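Local coordinates for protein B- and T-lymphocyte attenuator (PDB 1XAU) that acts as an inhibitory lymphocyte receptor that binds the herpesvirus entry mediator TNFRSF14 and dampens antigen-receptor signalling through the phosphatases SHP-1 and SHP-2, at residues A[12-17]-A[98-103]; A[36-41]-A[45-50]; A[49-54]-A[58-63]; A[32-37]-A[110-115]. All blocks are in the same frame, centred on the assembly; numbering follows the deposited sequence.

Contact 1 (A[12-17]-A[98-103])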
loop_
_atom_site.group_PDB
_atom_site.type_symbol
_atom_site.label_atom_id
_atom_site.label_comp_id
_atom_site.label_asym_id
_atom_site.label_seq_id
_atom_site.Cartn_x
_atom_site.Cartn_y
_atom_site.Cartn_z
ATOM N N CYS A 12 -11.771 18.463 7.140
ATOM C CA CYS A 12 -10.728 17.700 6.341
ATOM C C CYS A 12 -9.622 17.212 7.310
ATOM O O CYS A 12 -9.172 17.962 8.179
ATOM C CB CYS A 12 -10.146 18.637 5.244
ATOM S SG CYS A 12 -8.996 17.853 4.046
ATOM N N GLU A 13 -9.216 15.943 7.193
ATOM C CA GLU A 13 -8.155 15.382 8.056
ATOM C C GLU A 13 -7.422 14.437 7.096
ATOM O O GLU A 13 -8.062 13.923 6.172
ATOM C CB GLU A 13 -8.757 14.597 9.262
ATOM C CG GLU A 13 -9.940 13.664 8.911
ATOM C CD GLU A 13 -10.339 12.684 10.055
ATOM O OE1 GLU A 13 -9.433 12.079 10.707
ATOM O OE2 GLU A 13 -11.556 12.492 10.289
ATOM N N VAL A 14 -6.116 14.239 7.264
ATOM C CA VAL A 14 -5.378 13.342 6.327
ATOM C C VAL A 14 -5.740 11.916 6.712
ATOM O O VAL A 14 -5.662 11.556 7.891
ATOM C CB VAL A 14 -3.839 13.528 6.443
ATOM C CG1 VAL A 14 -3.094 12.419 5.696
ATOM C CG2 VAL A 14 -3.423 14.939 5.840
ATOM N N GLN A 15 -6.170 11.117 5.740
ATOM C CA GLN A 15 -6.545 9.757 6.077
ATOM C C GLN A 15 -5.997 8.792 5.033
ATOM O O GLN A 15 -5.935 9.150 3.871
ATOM C CB GLN A 15 -8.050 9.583 6.007
ATOM C CG GLN A 15 -8.839 10.518 6.784
ATOM C CD GLN A 15 -10.303 10.095 6.820
ATOM O OE1 GLN A 15 -11.020 10.107 5.787
ATOM N NE2 GLN A 15 -10.747 9.681 8.018
ATOM N N LEU A 16 -5.714 7.560 5.453
ATOM C CA LEU A 16 -5.266 6.491 4.510
ATOM C C LEU A 16 -6.457 5.524 4.563
ATOM O O LEU A 16 -6.820 4.993 5.634
ATOM C CB LEU A 16 -3.979 5.862 5.058
ATOM C CG LEU A 16 -2.836 6.832 5.216
ATOM C CD1 LEU A 16 -1.579 6.060 5.681
ATOM C CD2 LEU A 16 -2.526 7.551 3.892
ATOM N N ASN A 17 -7.088 5.350 3.402
ATOM C CA ASN A 17 -8.341 4.664 3.321
ATOM C C ASN A 17 -8.471 3.285 2.668
ATOM O O ASN A 17 -9.393 3.032 1.910
ATOM C CB ASN A 17 -9.367 5.645 2.727
ATOM C CG ASN A 17 -9.715 6.803 3.703
ATOM O OD1 ASN A 17 -9.570 6.662 4.909
ATOM N ND2 ASN A 17 -10.212 7.931 3.177
ATOM N N THR A 98 2.101 7.209 7.043
ATOM C CA THR A 98 2.770 8.423 6.716
ATOM C C THR A 98 3.021 9.150 8.037
ATOM O O THR A 98 2.262 8.992 8.972
ATOM C CB THR A 98 1.922 9.308 5.745
ATOM O OG1 THR A 98 2.663 10.511 5.446
ATOM C CG2 THR A 98 0.627 9.747 6.380
ATOM N N ASN A 99 4.113 9.895 8.096
ATOM C CA ASN A 99 4.469 10.726 9.263
ATOM C C ASN A 99 4.151 12.053 8.576
ATOM O O ASN A 99 4.855 12.466 7.626
ATOM C CB ASN A 99 5.979 10.649 9.581
ATOM C CG ASN A 99 6.440 9.243 9.883
ATOM O OD1 ASN A 99 5.628 8.389 10.325
ATOM N ND2 ASN A 99 7.752 8.970 9.682
ATOM N N PHE A 100 3.063 12.684 8.964
ATOM C CA PHE A 100 2.731 13.930 8.282
ATOM C C PHE A 100 2.335 14.932 9.337
ATOM O O PHE A 100 1.394 14.677 10.098
ATOM C CB PHE A 100 1.565 13.726 7.330
ATOM C CG PHE A 100 1.265 14.940 6.483
ATOM C CD1 PHE A 100 2.145 15.330 5.464
ATOM C CD2 PHE A 100 0.095 15.679 6.684
ATOM C CE1 PHE A 100 1.869 16.432 4.641
ATOM C CE2 PHE A 100 -0.186 16.779 5.873
ATOM C CZ PHE A 100 0.705 17.151 4.846
ATOM N N ASN A 101 3.012 16.075 9.376
ATOM C CA ASN A 101 2.701 17.035 10.438
ATOM C C ASN A 101 3.428 16.384 11.636
ATOM O O ASN A 101 4.582 15.931 11.500
ATOM C CB ASN A 101 1.179 17.097 10.647
ATOM C CG ASN A 101 0.766 17.895 11.883
ATOM O OD1 ASN A 101 1.562 18.687 12.429
ATOM N ND2 ASN A 101 -0.501 17.720 12.314
ATOM N N SER A 102 2.782 16.278 12.789
ATOM C CA SER A 102 3.465 15.689 13.934
ATOM C C SER A 102 3.102 14.261 14.345
ATOM O O SER A 102 3.573 13.771 15.380
ATOM C CB SER A 102 3.296 16.631 15.121
ATOM O OG SER A 102 3.982 17.846 14.832
ATOM N N GLN A 103 2.285 13.571 13.552
ATOM C CA GLN A 103 1.930 12.223 13.951
ATOM C C GLN A 103 2.029 11.219 12.865
ATOM O O GLN A 103 2.230 11.553 11.701
ATOM C CB GLN A 103 0.513 12.139 14.535
ATOM C CG GLN A 103 -0.465 12.855 13.700
ATOM C CD GLN A 103 0.025 14.266 13.445
ATOM O OE1 GLN A 103 0.102 15.099 14.381
ATOM N NE2 GLN A 103 0.414 14.542 12.189
#

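Contact 2 (A[36-41]-A[45-50])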
loop_
_atom_site.group_PDB
_atom_site.type_symbol
_atom_site.label_atom_id
_atom_site.label_comp_id
_atom_site.label_asym_id
_atom_site.label_seq_id
_atom_site.Cartn_x
_atom_site.Cartn_y
_atom_site.Cartn_z
ATOM N N CYS A 36 -3.699 2.389 -2.055
ATOM C CA CYS A 36 -3.951 3.061 -0.763
ATOM C C CYS A 36 -4.585 4.412 -1.061
ATOM O O CYS A 36 -3.870 5.344 -1.401
ATOM C CB CYS A 36 -2.606 3.189 -0.064
ATOM S SG CYS A 36 -2.420 4.311 1.359
ATOM N N PRO A 37 -5.913 4.521 -1.024
ATOM C CA PRO A 37 -6.566 5.828 -1.297
ATOM C C PRO A 37 -6.096 6.826 -0.197
ATOM O O PRO A 37 -6.005 6.461 0.983
ATOM C CB PRO A 37 -8.040 5.507 -1.147
ATOM C CG PRO A 37 -8.161 4.128 -1.512
ATOM C CD PRO A 37 -6.951 3.481 -0.810
ATOM N N VAL A 38 -5.794 8.060 -0.553
ATOM C CA VAL A 38 -5.308 9.041 0.419
ATOM C C VAL A 38 -6.115 10.316 0.367
ATOM O O VAL A 38 -6.183 10.971 -0.719
ATOM C CB VAL A 38 -3.816 9.428 0.146
ATOM C CG1 VAL A 38 -3.263 10.340 1.245
ATOM C CG2 VAL A 38 -2.936 8.101 0.055
ATOM N N LYS A 39 -6.742 10.657 1.489
ATOM C CA LYS A 39 -7.489 11.922 1.573
ATOM C C LYS A 39 -6.542 12.953 2.245
ATOM O O LYS A 39 -5.991 12.708 3.292
ATOM C CB LYS A 39 -8.741 11.772 2.455
ATOM C CG LYS A 39 -9.556 13.091 2.567
ATOM C CD LYS A 39 -10.722 12.904 3.583
ATOM C CE LYS A 39 -11.701 14.080 3.571
ATOM N NZ LYS A 39 -11.036 15.427 3.762
ATOM N N TYR A 40 -6.299 14.098 1.631
ATOM C CA TYR A 40 -5.426 15.062 2.297
ATOM C C TYR A 40 -6.013 16.432 2.007
ATOM O O TYR A 40 -6.920 16.523 1.161
ATOM C CB TYR A 40 -3.962 14.926 1.867
ATOM C CG TYR A 40 -3.701 15.138 0.418
ATOM C CD1 TYR A 40 -3.394 16.410 -0.088
ATOM C CD2 TYR A 40 -3.699 14.063 -0.451
ATOM C CE1 TYR A 40 -3.086 16.584 -1.470
ATOM C CE2 TYR A 40 -3.394 14.208 -1.778
ATOM C CZ TYR A 40 -3.083 15.471 -2.286
ATOM O OH TYR A 40 -2.744 15.527 -3.618
ATOM N N CYS A 41 -5.534 17.432 2.731
ATOM C CA CYS A 41 -6.105 18.758 2.680
ATOM C C CYS A 41 -5.390 19.770 1.830
ATOM O O CYS A 41 -6.035 20.428 1.035
ATOM C CB CYS A 41 -6.303 19.267 4.114
ATOM S SG CYS A 41 -7.210 17.945 5.043
ATOM N N PRO A 45 0.843 13.943 1.353
ATOM C CA PRO A 45 1.818 13.386 2.316
ATOM C C PRO A 45 2.829 12.405 1.647
ATOM O O PRO A 45 2.554 11.960 0.578
ATOM C CB PRO A 45 0.924 12.632 3.330
ATOM C CG PRO A 45 -0.290 12.360 2.579
ATOM C CD PRO A 45 -0.538 13.578 1.703
ATOM N N ASN A 46 3.980 12.126 2.275
ATOM C CA ASN A 46 4.958 11.167 1.716
ATOM C C ASN A 46 4.430 9.885 2.379
ATOM O O ASN A 46 4.520 9.711 3.584
ATOM C CB ASN A 46 6.374 11.426 2.249
ATOM C CG ASN A 46 7.416 10.432 1.698
ATOM O OD1 ASN A 46 7.114 9.533 0.877
ATOM N ND2 ASN A 46 8.669 10.621 2.105
ATOM N N VAL A 47 3.901 8.997 1.575
ATOM C CA VAL A 47 3.339 7.782 2.125
ATOM C C VAL A 47 4.258 6.614 1.832
ATOM O O VAL A 47 4.862 6.610 0.757
ATOM C CB VAL A 47 2.036 7.497 1.430
ATOM C CG1 VAL A 47 1.390 6.168 1.994
ATOM C CG2 VAL A 47 1.057 8.700 1.675
ATOM N N THR A 48 4.344 5.663 2.745
ATOM C CA THR A 48 5.207 4.510 2.487
ATOM C C THR A 48 4.463 3.200 2.701
ATOM O O THR A 48 3.477 3.182 3.381
ATOM C CB THR A 48 6.479 4.552 3.347
ATOM O OG1 THR A 48 6.148 4.482 4.702
ATOM C CG2 THR A 48 7.178 5.926 3.219
ATOM N N TRP A 49 4.940 2.113 2.117
ATOM C CA TRP A 49 4.236 0.841 2.291
ATOM C C TRP A 49 4.993 0.058 3.347
ATOM O O TRP A 49 6.239 0.162 3.453
ATOM C CB TRP A 49 4.265 0.037 0.983
ATOM C CG TRP A 49 3.253 0.572 -0.008
ATOM C CD1 TRP A 49 3.452 1.504 -1.032
ATOM C CD2 TRP A 49 1.883 0.250 -0.024
ATOM N NE1 TRP A 49 2.256 1.739 -1.689
ATOM C CE2 TRP A 49 1.275 0.984 -1.094
ATOM C CE3 TRP A 49 1.084 -0.597 0.770
ATOM C CZ2 TRP A 49 -0.083 0.870 -1.393
ATOM C CZ3 TRP A 49 -0.257 -0.713 0.481
ATOM C CH2 TRP A 49 -0.845 0.024 -0.627
ATOM N N CYS A 50 4.243 -0.772 4.054
ATOM C CA CYS A 50 4.795 -1.629 5.085
ATOM C C CYS A 50 4.274 -3.042 4.838
ATOM O O CYS A 50 3.205 -3.213 4.265
ATOM C CB CYS A 50 4.300 -1.264 6.489
ATOM S SG CYS A 50 4.626 0.438 6.991
#

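Contact 3 (A[49-54]-A[58-63])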
loop_
_atom_site.group_PDB
_atom_site.type_symbol
_atom_site.label_atom_id
_atom_site.label_comp_id
_atom_site.label_asym_id
_atom_site.label_seq_id
_atom_site.Cartn_x
_atom_site.Cartn_y
_atom_site.Cartn_z
ATOM N N TRP A 49 4.940 2.113 2.117
ATOM C CA TRP A 49 4.236 0.841 2.291
ATOM C C TRP A 49 4.993 0.058 3.347
ATOM O O TRP A 49 6.239 0.162 3.453
ATOM C CB TRP A 49 4.265 0.037 0.983
ATOM C CG TRP A 49 3.253 0.572 -0.008
ATOM C CD1 TRP A 49 3.452 1.504 -1.032
ATOM C CD2 TRP A 49 1.883 0.250 -0.024
ATOM N NE1 TRP A 49 2.256 1.739 -1.689
ATOM C CE2 TRP A 49 1.275 0.984 -1.094
ATOM C CE3 TRP A 49 1.084 -0.597 0.770
ATOM C CZ2 TRP A 49 -0.083 0.870 -1.393
ATOM C CZ3 TRP A 49 -0.257 -0.713 0.481
ATOM C CH2 TRP A 49 -0.845 0.024 -0.627
ATOM N N CYS A 50 4.243 -0.772 4.054
ATOM C CA CYS A 50 4.795 -1.629 5.085
ATOM C C CYS A 50 4.274 -3.042 4.838
ATOM O O CYS A 50 3.205 -3.213 4.265
ATOM C CB CYS A 50 4.300 -1.264 6.489
ATOM S SG CYS A 50 4.626 0.438 6.991
ATOM N N LYS A 51 5.030 -4.050 5.285
ATOM C CA LYS A 51 4.573 -5.418 5.121
ATOM C C LYS A 51 4.806 -6.094 6.482
ATOM O O LYS A 51 5.853 -5.882 7.094
ATOM C CB LYS A 51 5.370 -6.156 4.058
ATOM C CG LYS A 51 4.896 -7.622 3.872
ATOM C CD LYS A 51 5.663 -8.341 2.705
ATOM C CE LYS A 51 5.194 -9.783 2.534
ATOM N NZ LYS A 51 5.990 -10.494 1.479
ATOM N N HIS A 52 3.867 -6.885 6.935
ATOM C CA HIS A 52 4.011 -7.543 8.249
ATOM C C HIS A 52 4.960 -8.716 8.135
ATOM O O HIS A 52 4.775 -9.530 7.202
ATOM C CB HIS A 52 2.668 -8.048 8.691
ATOM C CG HIS A 52 2.562 -8.286 10.172
ATOM N ND1 HIS A 52 2.622 -9.557 10.736
ATOM C CD2 HIS A 52 2.409 -7.413 11.204
ATOM C CE1 HIS A 52 2.521 -9.446 12.056
ATOM N NE2 HIS A 52 2.396 -8.158 12.371
ATOM N N ASN A 53 5.945 -8.818 9.038
ATOM C CA ASN A 53 6.911 -9.910 8.889
ATOM C C ASN A 53 6.611 -11.096 9.755
ATOM O O ASN A 53 7.508 -11.925 10.002
ATOM C CB ASN A 53 8.330 -9.429 9.188
ATOM C CG ASN A 53 8.522 -9.064 10.640
ATOM O OD1 ASN A 53 7.602 -9.236 11.462
ATOM N ND2 ASN A 53 9.698 -8.538 10.970
ATOM N N GLY A 54 5.399 -11.175 10.260
ATOM C CA GLY A 54 5.094 -12.301 11.124
ATOM C C GLY A 54 4.945 -11.879 12.567
ATOM O O GLY A 54 4.140 -12.488 13.331
ATOM N N VAL A 58 6.964 -3.831 9.068
ATOM C CA VAL A 58 8.254 -3.219 8.716
ATOM C C VAL A 58 8.143 -2.551 7.367
ATOM O O VAL A 58 7.326 -2.936 6.530
ATOM C CB VAL A 58 9.486 -4.239 8.647
ATOM C CG1 VAL A 58 9.603 -5.033 9.952
ATOM C CG2 VAL A 58 9.339 -5.146 7.580
ATOM N N PRO A 59 8.978 -1.558 7.120
ATOM C CA PRO A 59 8.966 -0.833 5.853
ATOM C C PRO A 59 9.298 -1.826 4.775
ATOM O O PRO A 59 10.200 -2.708 4.935
ATOM C CB PRO A 59 10.051 0.205 6.017
ATOM C CG PRO A 59 10.127 0.397 7.499
ATOM C CD PRO A 59 9.944 -0.959 8.073
ATOM N N LEU A 60 8.578 -1.669 3.673
ATOM C CA LEU A 60 8.722 -2.532 2.521
ATOM C C LEU A 60 9.860 -2.053 1.646
ATOM O O LEU A 60 9.931 -0.877 1.287
ATOM C CB LEU A 60 7.415 -2.540 1.714
ATOM C CG LEU A 60 7.445 -3.399 0.461
ATOM C CD1 LEU A 60 7.618 -4.881 0.904
ATOM C CD2 LEU A 60 6.122 -3.284 -0.348
ATOM N N GLU A 61 10.743 -2.959 1.313
ATOM C CA GLU A 61 11.872 -2.614 0.423
ATOM C C GLU A 61 11.421 -2.710 -1.052
ATOM O O GLU A 61 10.832 -3.734 -1.439
ATOM C CB GLU A 61 13.005 -3.597 0.678
ATOM C CG GLU A 61 14.268 -3.309 -0.138
ATOM C CD GLU A 61 15.362 -4.382 0.261
ATOM O OE1 GLU A 61 14.982 -5.591 0.296
ATOM O OE2 GLU A 61 16.517 -4.013 0.530
ATOM N N VAL A 62 11.678 -1.665 -1.831
ATOM C CA VAL A 62 11.298 -1.679 -3.233
ATOM C C VAL A 62 12.524 -2.008 -4.064
ATOM O O VAL A 62 13.643 -2.058 -3.513
ATOM C CB VAL A 62 10.614 -0.408 -3.625
ATOM C CG1 VAL A 62 9.205 -0.380 -2.890
ATOM C CG2 VAL A 62 11.453 0.840 -3.213
ATOM N N GLY A 63 12.365 -2.259 -5.371
ATOM C CA GLY A 63 13.538 -2.646 -6.162
ATOM C C GLY A 63 13.189 -2.854 -7.607
ATOM O O GLY A 63 12.214 -2.258 -8.039
HETATM O O HOH W 1 8.065 1.198 1.162
#

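Contact 4 (A[32-37]-A[110-115])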
loop_
_atom_site.group_PDB
_atom_site.type_symbol
_atom_site.label_atom_id
_atom_site.label_comp_id
_atom_site.label_asym_id
_atom_site.label_seq_id
_atom_site.Cartn_x
_atom_site.Cartn_y
_atom_site.Cartn_z
ATOM N N PHE A 32 0.698 -7.011 -10.822
ATOM C CA PHE A 32 -0.430 -6.893 -9.860
ATOM C C PHE A 32 -0.217 -5.622 -9.058
ATOM O O PHE A 32 0.921 -5.166 -8.913
ATOM C CB PHE A 32 -0.384 -8.077 -8.888
ATOM C CG PHE A 32 -1.553 -8.118 -7.861
ATOM C CD1 PHE A 32 -2.793 -8.636 -8.249
ATOM C CD2 PHE A 32 -1.370 -7.705 -6.550
ATOM C CE1 PHE A 32 -3.875 -8.741 -7.298
ATOM C CE2 PHE A 32 -2.469 -7.813 -5.592
ATOM C CZ PHE A 32 -3.683 -8.319 -5.997
ATOM N N LYS A 33 -1.283 -5.001 -8.561
ATOM C CA LYS A 33 -1.068 -3.836 -7.752
ATOM C C LYS A 33 -2.021 -3.760 -6.557
ATOM O O LYS A 33 -3.103 -4.405 -6.584
ATOM C CB LYS A 33 -1.285 -2.555 -8.562
ATOM C CG LYS A 33 -2.703 -2.387 -9.210
ATOM C CD LYS A 33 -2.822 -1.048 -9.999
ATOM C CE LYS A 33 -4.205 -1.085 -10.759
ATOM N NZ LYS A 33 -4.730 0.199 -11.430
ATOM N N ILE A 34 -1.592 -3.067 -5.490
ATOM C CA ILE A 34 -2.516 -2.782 -4.400
ATOM C C ILE A 34 -2.533 -1.276 -4.225
ATOM O O ILE A 34 -1.611 -0.554 -4.613
ATOM C CB ILE A 34 -2.181 -3.490 -3.110
ATOM C CG1 ILE A 34 -0.799 -3.162 -2.683
ATOM C CG2 ILE A 34 -2.402 -5.024 -3.331
ATOM C CD1 ILE A 34 -0.407 -3.956 -1.362
ATOM N N GLU A 35 -3.632 -0.799 -3.679
ATOM C CA GLU A 35 -3.850 0.633 -3.650
ATOM C C GLU A 35 -4.132 1.154 -2.273
ATOM O O GLU A 35 -4.864 0.524 -1.516
ATOM C CB GLU A 35 -5.100 0.908 -4.478
ATOM C CG GLU A 35 -4.956 0.507 -5.951
ATOM C CD GLU A 35 -6.150 0.911 -6.775
ATOM O OE1 GLU A 35 -7.237 1.320 -6.237
ATOM O OE2 GLU A 35 -5.993 0.833 -7.993
ATOM N N CYS A 36 -3.699 2.389 -2.055
ATOM C CA CYS A 36 -3.951 3.061 -0.763
ATOM C C CYS A 36 -4.585 4.412 -1.061
ATOM O O CYS A 36 -3.870 5.344 -1.401
ATOM C CB CYS A 36 -2.606 3.189 -0.064
ATOM S SG CYS A 36 -2.420 4.311 1.359
ATOM N N PRO A 37 -5.913 4.521 -1.024
ATOM C CA PRO A 37 -6.566 5.828 -1.297
ATOM C C PRO A 37 -6.096 6.826 -0.197
ATOM O O PRO A 37 -6.005 6.461 0.983
ATOM C CB PRO A 37 -8.040 5.507 -1.147
ATOM C CG PRO A 37 -8.161 4.128 -1.512
ATOM C CD PRO A 37 -6.951 3.481 -0.810
ATOM N N VAL A 110 -4.203 -4.862 3.817
ATOM C CA VAL A 110 -4.750 -5.632 2.685
ATOM C C VAL A 110 -3.934 -6.908 2.681
ATOM O O VAL A 110 -2.699 -6.870 2.735
ATOM C CB VAL A 110 -4.698 -4.859 1.306
ATOM C CG1 VAL A 110 -3.403 -4.175 1.107
ATOM C CG2 VAL A 110 -5.008 -5.810 0.148
ATOM N N THR A 111 -4.604 -8.057 2.618
ATOM C CA THR A 111 -3.878 -9.336 2.649
ATOM C C THR A 111 -3.875 -9.849 1.224
ATOM O O THR A 111 -4.956 -9.895 0.601
ATOM C CB THR A 111 -4.710 -10.343 3.473
ATOM O OG1 THR A 111 -4.714 -9.880 4.817
ATOM C CG2 THR A 111 -4.116 -11.742 3.445
ATOM N N ILE A 112 -2.698 -10.215 0.704
ATOM C CA ILE A 112 -2.623 -10.740 -0.679
ATOM C C ILE A 112 -2.253 -12.206 -0.578
ATOM O O ILE A 112 -1.319 -12.571 0.143
ATOM C CB ILE A 112 -1.477 -10.015 -1.473
ATOM C CG1 ILE A 112 -1.794 -8.513 -1.453
ATOM C CG2 ILE A 112 -1.335 -10.603 -2.927
ATOM C CD1 ILE A 112 -3.245 -8.230 -1.868
ATOM N N HIS A 113 -2.951 -13.041 -1.306
ATOM C CA HIS A 113 -2.626 -14.441 -1.272
ATOM C C HIS A 113 -2.196 -14.726 -2.720
ATOM O O HIS A 113 -2.961 -14.465 -3.618
ATOM C CB HIS A 113 -3.873 -15.252 -0.930
ATOM C CG HIS A 113 -3.726 -16.708 -1.224
ATOM N ND1 HIS A 113 -2.690 -17.464 -0.734
ATOM C CD2 HIS A 113 -4.460 -17.536 -1.992
ATOM C CE1 HIS A 113 -2.769 -18.693 -1.196
ATOM N NE2 HIS A 113 -3.843 -18.767 -1.962
ATOM N N VAL A 114 -1.003 -15.266 -2.916
ATOM C CA VAL A 114 -0.492 -15.524 -4.280
ATOM C C VAL A 114 -0.532 -17.023 -4.567
ATOM O O VAL A 114 0.020 -17.831 -3.795
ATOM C CB VAL A 114 0.925 -15.019 -4.374
ATOM C CG1 VAL A 114 1.451 -15.181 -5.851
ATOM C CG2 VAL A 114 0.988 -13.490 -3.979
ATOM N N ARG A 115 -1.225 -17.374 -5.631
ATOM C CA ARG A 115 -1.403 -18.785 -6.087
ATOM C C ARG A 115 -0.425 -19.168 -7.211
ATOM O O ARG A 115 -0.070 -18.289 -8.037
ATOM C CB ARG A 115 -2.848 -18.930 -6.569
ATOM C CG ARG A 115 -3.908 -18.359 -5.618
ATOM C CD ARG A 115 -5.278 -18.106 -6.374
ATOM N NE ARG A 115 -5.278 -16.826 -7.094
ATOM C CZ ARG A 115 -6.370 -16.204 -7.537
ATOM N NH1 ARG A 115 -7.576 -16.753 -7.332
ATOM N NH2 ARG A 115 -6.267 -15.017 -8.193
#

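Contact 1 (A[12-17]-A[98-103])
The ring of Phe100 turns its CD2-CE2 flank to Val14, whose methyl CG2 approaches obliquely and lies 3.7 Å from CD2 of Phe100. Val14 CG2 is as close to CE2, so the methyl sits against the bond between these two ring carbons. The side chains cross at about a right angle. A first torsion of -174° places CG of Phe100 anti to the backbone N and carries the ring out from strand 92-100 towards the opposite sheet. Pro45 also packs on this ring, while Val14 touches Ile105 and Tyr40 besides.

One step further along, Leu16 and Thr98 face each other less tightly. Methyl CD1 of Leu16 comes 4.1 Å from the backbone N of Thr98 and 4.4 Å from the methyl CG2 of Thr98. The hydroxyl OG1 of Thr98 takes part in a hydrogen bond with the carbonyl O of Asn46. No hydrogen bond joins the two segments, and their backbones stay apart, with 8.4 Å between CA of Val14 and CA of Phe100.

Beyond Phe100 the chain reverses in a type II' turn closed by the bond from Phe100 N to Gln103 O (3.1 Å), and strand 103-114 begins there. Strand 15-16 instead belongs to the sheet of strand 32-39, through backbone bonds of Gln15 with Lys39 and of Asn17 with Pro37. This is packing between the sheets of an immunoglobulin beta sandwich, where the short first strand, A, lies across from the end of strand F at the F-G turn.

Contact 2 (A[36-41]-A[45-50])
Cys36 reaches across to Trp49 and Val47, and each atom of its side chain finds a partner. CB rests against the far corner of the indole, 3.7 Å from CH2 of Trp49 and about as near to CZ2, approaching the ring obliquely. With SG anti to the backbone N (chi1 165°), the sulfur passes on into the core. SG of Cys36 lies 5.4 Å from the centroid of the six-membered ring of Trp49, 27° off the ring normal, a sulfur-aromatic contact. It also comes within 4.3 Å of CG1 of Val47 before ending in the disulfide to Cys96.

Two residues on, Val38 divides its methyls: CG1 touches CG of Pro45 at 3.8 Å, and CG2 faces CG2 of Val47 at 4.4 Å. The side chains of Val38 and Pro45 lie alongside each other, pointing opposite ways. At the far end of the contact from Trp49, CD of Pro45 rests obliquely on the root of the Tyr40 side chain, 3.7 Å from CB of Tyr40.

The strand segments 36-39 and 47-50 run roughly antiparallel, at 149°, with their axes 10.2 Å apart, and belong to opposite sheets. A cysteine of strand B, a tryptophan of strand C and the disulfide to strand F form the classic immunoglobulin core pin. No hydrogen bond crosses here: the packing is apolar and therefore not directional, and the Cys36-Cys96 disulfide adds the covalent tie between the sheets.

Contact 3 (A[49-54]-A[58-63])
Trp49 and Leu60 meet in the beta hairpin that joins strand 47-52 to the edge strand 57-59, C and C' of the immunoglobulin sandwich. Leu60 has CG anti to its own N (chi1 179°), and its two methyls spread along one side of the partner strand: CD2 packs on CB of Trp49 at 4.0 Å, CD1 on CB of Lys51 at 4.1 Å. Lys51 and Val58 form an antiparallel hydrogen-bonded pair and set their side chains on the same face of the sheet. The lysine chain runs on fully extended, and its NZ makes a weak hydrogen bond to the carbonyl O of Asn91. By contrast, the side chains of the non-hydrogen-bonded pair Cys50 and Pro59 diverge. Near the hairpin's loop, Asn53 crosses Val58 at about a right angle, ND2 of Asn53 lying 3.7 Å from CG1 of Val58, while OD1 of Asn53 accepts from the N-H groups of Thr55 and Ile56.

A disulfide known between Cys50 and position 57 is absent here, where residue 57 is Trp.

Lys51 and Val58 bond to each other twice, N of Lys51 to O of Val58 at 2.8 Å and N of Val58 to O of Lys51 at 3.1 Å. N of Leu60 adds a third, nearly straight bond (N-H...O 165°), 3.0 Å to O of Trp49. That same Trp49 O also accepts from a water at 3.1 Å, which gives its other hydrogen to O of Leu60 at 2.8 Å.

Contact 4 (A[32-37]-A[110-115])
Ile34 and Val110 touch across the sandwich, yet their polar backbone groups bond within their own sheets, Ile34 with Leu81 and Val110 with Tyr94. OD1 of Asn91, which precedes strand 92-100, is gripped twice from strand 103-114, by the backbone N of Val114 and by ND1 of His113. Between the segments themselves the contact is wholly apolar.

Ile112 is its centre. Its tip CD1 lies 3.6 Å from CG2 of Ile34, and the Phe32 ring, whose side chain points towards that of Ile112, meets the same methyl with its edge, CE2 of Phe32 lying 3.8 Å from CD1 of Ile112. The second branch of Ile112, CG2, adds to this grip on CE2 of Phe32 at 4.0 Å. Ile34 holds CG1 between its backbone N and carbonyl carbon (chi1 56°), which directs CD1 to CG1 of Val110, 3.9 Å away, and leaves CG2 for Ile112.

The strand segments lie almost exactly antiparallel, at 175°, with axes 9.3 Å apart, in the manner of strands B and G of opposing immunoglobulin sheets. Tyr94 of strand 92-100 and Leu81 of strand 78-83 pack beside Ile34, while His24 and Ala26 of strand 22-26, Phe83 and the loop residue Ile86 also touch Phe32.

In the fold
Contacts 1, 2 and 4 join the two sheets of one extracellular immunoglobulin domain, whereas contact 3 is a hairpin within a sheet. Contacts 1 and 2 are neighbours, centres about 8 Å apart, tied by the disulfide between Cys12 SG and Cys41 SG (2.0 Å). Contact 4 lies on the other side of the chain's centre, about 22 Å from contact 1 between centres. Trp49 connects the rest: shared by contacts 2 and 3, it also reaches Ile34 of contact 4, CZ3 of Trp49 being 3.7 Å from CD1 of Ile34. Cys36 is common to the segments of contacts 2 and 4. A bound cadmium ion lies about 6 Å from the side chain of Phe32.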